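Local coordinates for cell wall surface anchor family protein (Streptococcus agalactiae serogroup V, PDB 3TW0) that serves as the adhesive tip pilin of the bacterium's pili, its von Willebrand factor A-type region probably contributing to attachment to host surfaces, at residues Y279-P284 and K288-S293; A294-Q297 and G302-T305. The protein carries 2 engineered substitutions. All coordinates share one frame; numbering follows the deposited sequence.

In the fold
Interactions 1 and 2 follow one another along the loop between strand 271-276 and helix 302-312, with centres about 12 Å apart. Interaction 1 closes the loop on itself (279-284 against 288-293). Interaction 2 then fastens its next part, 294-297, to the first turn of the helix, 302-305. The two are in direct contact: P284 CD lies 3.6 Å from K296 O, and V282 CG1 lies 3.8 Å from Q297 CB. Both are away from the magnesium site of S20, S22 and T143. One indirect relation is that T305 of interaction 2 packs on helix 145-159, which begins just after T143.

Interaction 1: Y279-P284 and K288-S293; sequences YNWVYP and KTKKVS
In V282, CG1 stands anti to the backbone N (chi1 170°), and in V292 the methyl with the same placement is CG2; each therefore reaches across the gap, meeting at 4.1 Å with the side chains set obliquely. V292 CG2 also touches P284 O at 3.6 Å. That carbonyl oxygen is also the acceptor of the backbone hydrogen bond that closes the loop: S293 N donates to P284 O over 2.9 Å, with an N-H...O angle of 154°. Beside this bond the proline ring, which follows a cis peptide, packs through CG against S293 CB at 3.8 Å. K290 crosses W281 at about a right angle and brings CD to the indole edge, near the ring plane, 3.7 Å from CZ3. This is packing of a methylene against the ring edge; the lysine's charged end turns elsewhere, K290 NZ donating to P287 O. The contact thus joins two irregular arms through one backbone bond flanked by apolar contacts. W281 NE1 ties the first arm back to W276 O at the end of strand 271-276, while Y192 of helix 192-201 packs against both P284 and S293.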
# COMPACT_ATOMS: atom_id res chain seq x y z
N TYR A 279 5.58 -10.04 9.63
CA TYR A 279 4.61 -9.35 8.81
C TYR A 279 5.00 -9.37 7.31
O TYR A 279 4.20 -9.00 6.46
CB TYR A 279 4.31 -7.93 9.31
CG TYR A 279 5.51 -7.03 9.49
CD1 TYR A 279 5.86 -6.56 10.76
CD2 TYR A 279 6.26 -6.61 8.40
CE1 TYR A 279 6.96 -5.71 10.93
CE2 TYR A 279 7.32 -5.77 8.56
CZ TYR A 279 7.67 -5.32 9.83
OH TYR A 279 8.77 -4.48 9.97
N ASN A 280 6.19 -9.86 6.99
CA ASN A 280 6.55 -10.09 5.59
C ASN A 280 6.37 -11.52 5.07
O ASN A 280 6.66 -11.77 3.90
CB ASN A 280 7.99 -9.64 5.32
CG ASN A 280 8.09 -8.13 5.14
OD1 ASN A 280 7.28 -7.53 4.41
ND2 ASN A 280 9.09 -7.51 5.79
N TRP A 281 5.90 -12.42 5.93
CA TRP A 281 5.83 -13.86 5.65
C TRP A 281 4.55 -14.22 4.91
O TRP A 281 3.52 -13.58 5.07
CB TRP A 281 5.78 -14.65 6.97
CG TRP A 281 7.04 -14.63 7.82
CD1 TRP A 281 8.19 -13.90 7.59
CD2 TRP A 281 7.24 -15.31 9.07
NE1 TRP A 281 9.10 -14.13 8.59
CE2 TRP A 281 8.55 -14.98 9.52
CE3 TRP A 281 6.46 -16.19 9.83
CZ2 TRP A 281 9.08 -15.50 10.70
CZ3 TRP A 281 6.99 -16.69 11.02
CH2 TRP A 281 8.31 -16.36 11.43
N VAL A 282 4.60 -15.31 4.16
CA VAL A 282 3.33 -15.91 3.69
C VAL A 282 2.51 -16.20 4.94
O VAL A 282 3.07 -16.60 5.97
CB VAL A 282 3.59 -17.17 2.85
CG1 VAL A 282 2.29 -17.93 2.56
CG2 VAL A 282 4.24 -16.78 1.55
N TYR A 283 1.21 -15.93 4.89
CA TYR A 283 0.37 -16.20 6.03
C TYR A 283 -1.01 -16.69 5.52
O TYR A 283 -1.32 -16.57 4.34
CB TYR A 283 0.23 -14.96 6.95
CG TYR A 283 -0.77 -13.95 6.42
CD1 TYR A 283 -0.41 -13.07 5.40
CD2 TYR A 283 -2.07 -13.91 6.91
CE1 TYR A 283 -1.32 -12.15 4.89
CE2 TYR A 283 -3.01 -12.99 6.39
CZ TYR A 283 -2.63 -12.13 5.39
OH TYR A 283 -3.52 -11.23 4.90
N PRO A 284 -1.83 -17.23 6.41
CA PRO A 284 -1.65 -17.37 7.87
C PRO A 284 -0.64 -18.44 8.25
O PRO A 284 -0.29 -19.30 7.44
CB PRO A 284 -3.05 -17.77 8.34
CG PRO A 284 -3.62 -18.52 7.15
CD PRO A 284 -3.03 -17.95 5.92
N LYS A 288 1.82 -19.82 17.54
CA LYS A 288 2.66 -20.50 18.53
C LYS A 288 3.77 -21.32 17.88
O LYS A 288 4.96 -21.10 18.19
CB LYS A 288 1.83 -21.35 19.49
CG LYS A 288 1.28 -20.52 20.67
CD LYS A 288 2.44 -19.94 21.52
CE LYS A 288 1.96 -18.94 22.57
NZ LYS A 288 1.72 -17.59 21.99
N THR A 289 3.40 -22.22 16.97
CA THR A 289 4.38 -23.12 16.36
C THR A 289 5.03 -22.55 15.09
O THR A 289 6.03 -23.08 14.60
CB THR A 289 3.72 -24.43 15.93
OG1 THR A 289 2.90 -24.16 14.78
CG2 THR A 289 2.86 -25.02 17.05
N LYS A 290 4.42 -21.51 14.53
CA LYS A 290 4.87 -20.88 13.26
C LYS A 290 4.70 -21.73 11.98
O LYS A 290 5.19 -21.34 10.93
CB LYS A 290 6.30 -20.34 13.38
CG LYS A 290 6.54 -19.35 14.52
CD LYS A 290 5.82 -17.99 14.25
CE LYS A 290 6.36 -16.84 15.12
NZ LYS A 290 6.05 -17.05 16.55
N LYS A 291 4.02 -22.87 12.08
CA LYS A 291 3.65 -23.71 10.94
C LYS A 291 2.82 -22.87 9.97
O LYS A 291 1.78 -22.36 10.35
CB LYS A 291 2.78 -24.91 11.40
CG LYS A 291 3.52 -25.97 12.25
CD LYS A 291 2.67 -26.52 13.46
CE LYS A 291 1.70 -27.66 13.10
NZ LYS A 291 2.41 -28.91 12.64
N VAL A 292 3.29 -22.70 8.73
CA VAL A 292 2.49 -22.01 7.73
C VAL A 292 1.23 -22.83 7.39
O VAL A 292 1.22 -24.05 7.56
CB VAL A 292 3.30 -21.65 6.43
CG1 VAL A 292 3.63 -22.89 5.57
CG2 VAL A 292 2.53 -20.64 5.61
N SER A 293 0.19 -22.14 6.94
CA SER A 293 -1.04 -22.77 6.49
C SER A 293 -0.78 -23.86 5.45
O SER A 293 0.01 -23.67 4.52
CB SER A 293 -1.96 -21.70 5.88
OG SER A 293 -3.00 -22.31 5.13

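Interaction 2: A294-Q297 and G302-T305; sequences ATKQ and GEPT
K296 and E303 form a salt bridge between a loop and the first turn of helix 302-312, in the vWFA fold, whose central parallel sheet takes strand 319-324 next in the chain. The two side chains approach from opposite directions. K296 NZ donates to E303 OE2 at 3.0 Å, meeting the syn lone pair, the one on the side of the other carboxylate oxygen. The geometry is one-sided: NZ remains 4.0 Å from E303 OE1, so the ammonium does not straddle the carboxylate.

A water completes the first shell. It accepts from K296 NZ at 2.6 Å and donates to E303 OE1 and to Q297 O, both at 2.9 Å, so both carboxylate oxygens are engaged, one directly and one through solvent, and the loop backbone is drawn into the same network.

The torsions account for the reach. E303 is extended beyond CG, with CG anti to the backbone N (chi1 -176°), and projects its carboxylate away from the helix. K296 has a single bend, at chi2 (66°), and runs straight from there to NZ.

Farther out, F196 of helix 192-201 makes a cation-pi contact with K296 and also touches E303, placing an aromatic ring beside the ion pair. A negative charge in this first turn probably also interacts favourably with the helix dipole. S293 OG is hydrogen-bonded to both K296 O and T295 N, which holds the turn from which K296 reaches out. On the helix side, T300 OG1 accepts from E303 N.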
# COMPACT_ATOMS: atom_id res chain seq x y z
N ALA A 294 -1.43 -25.00 5.61
CA ALA A 294 -1.33 -26.09 4.64
C ALA A 294 -2.50 -26.03 3.65
O ALA A 294 -2.65 -26.91 2.77
CB ALA A 294 -1.32 -27.44 5.37
N THR A 295 -3.35 -25.03 3.80
CA THR A 295 -4.38 -24.83 2.76
C THR A 295 -4.27 -23.43 2.13
O THR A 295 -3.37 -23.20 1.34
CB THR A 295 -5.82 -25.14 3.25
OG1 THR A 295 -6.18 -24.25 4.31
CG2 THR A 295 -5.95 -26.59 3.73
N LYS A 296 -5.18 -22.53 2.45
CA LYS A 296 -5.17 -21.21 1.82
C LYS A 296 -3.91 -20.48 2.26
O LYS A 296 -3.60 -20.49 3.47
CB LYS A 296 -6.40 -20.40 2.28
CG LYS A 296 -6.49 -18.97 1.68
CD LYS A 296 -6.72 -19.03 0.15
CE LYS A 296 -6.29 -17.76 -0.52
NZ LYS A 296 -6.60 -17.65 -1.98
N GLN A 297 -3.24 -19.82 1.30
CA GLN A 297 -2.06 -18.98 1.58
C GLN A 297 -2.14 -17.64 0.86
O GLN A 297 -2.37 -17.59 -0.38
CB GLN A 297 -0.75 -19.67 1.20
CG GLN A 297 -0.34 -20.87 2.08
CD GLN A 297 0.92 -21.57 1.56
OE1 GLN A 297 1.53 -22.38 2.26
NE2 GLN A 297 1.31 -21.26 0.35
N GLY A 302 -1.34 -7.72 -3.40
CA GLY A 302 -2.36 -7.46 -4.42
C GLY A 302 -3.64 -8.16 -4.04
O GLY A 302 -4.71 -7.57 -4.04
N GLU A 303 -3.53 -9.44 -3.68
CA GLU A 303 -4.71 -10.20 -3.37
C GLU A 303 -5.55 -9.63 -2.20
O GLU A 303 -6.75 -9.41 -2.36
CB GLU A 303 -4.43 -11.71 -3.23
CG GLU A 303 -5.72 -12.49 -3.00
CD GLU A 303 -5.53 -13.96 -2.64
OE1 GLU A 303 -4.39 -14.39 -2.39
OE2 GLU A 303 -6.55 -14.70 -2.61
N PRO A 304 -4.93 -9.40 -1.02
CA PRO A 304 -5.81 -8.86 0.01
C PRO A 304 -6.37 -7.51 -0.37
O PRO A 304 -7.52 -7.22 -0.01
CB PRO A 304 -4.90 -8.78 1.27
CG PRO A 304 -3.47 -8.91 0.71
CD PRO A 304 -3.63 -9.82 -0.47
N THR A 305 -5.62 -6.72 -1.15
CA THR A 305 -6.15 -5.43 -1.57
C THR A 305 -7.39 -5.55 -2.52
O THR A 305 -8.36 -4.79 -2.37
CB THR A 305 -5.07 -4.55 -2.20
OG1 THR A 305 -3.94 -4.45 -1.31
CG2 THR A 305 -5.61 -3.17 -2.47
O HOH W 1 -4.08 -17.22 -2.64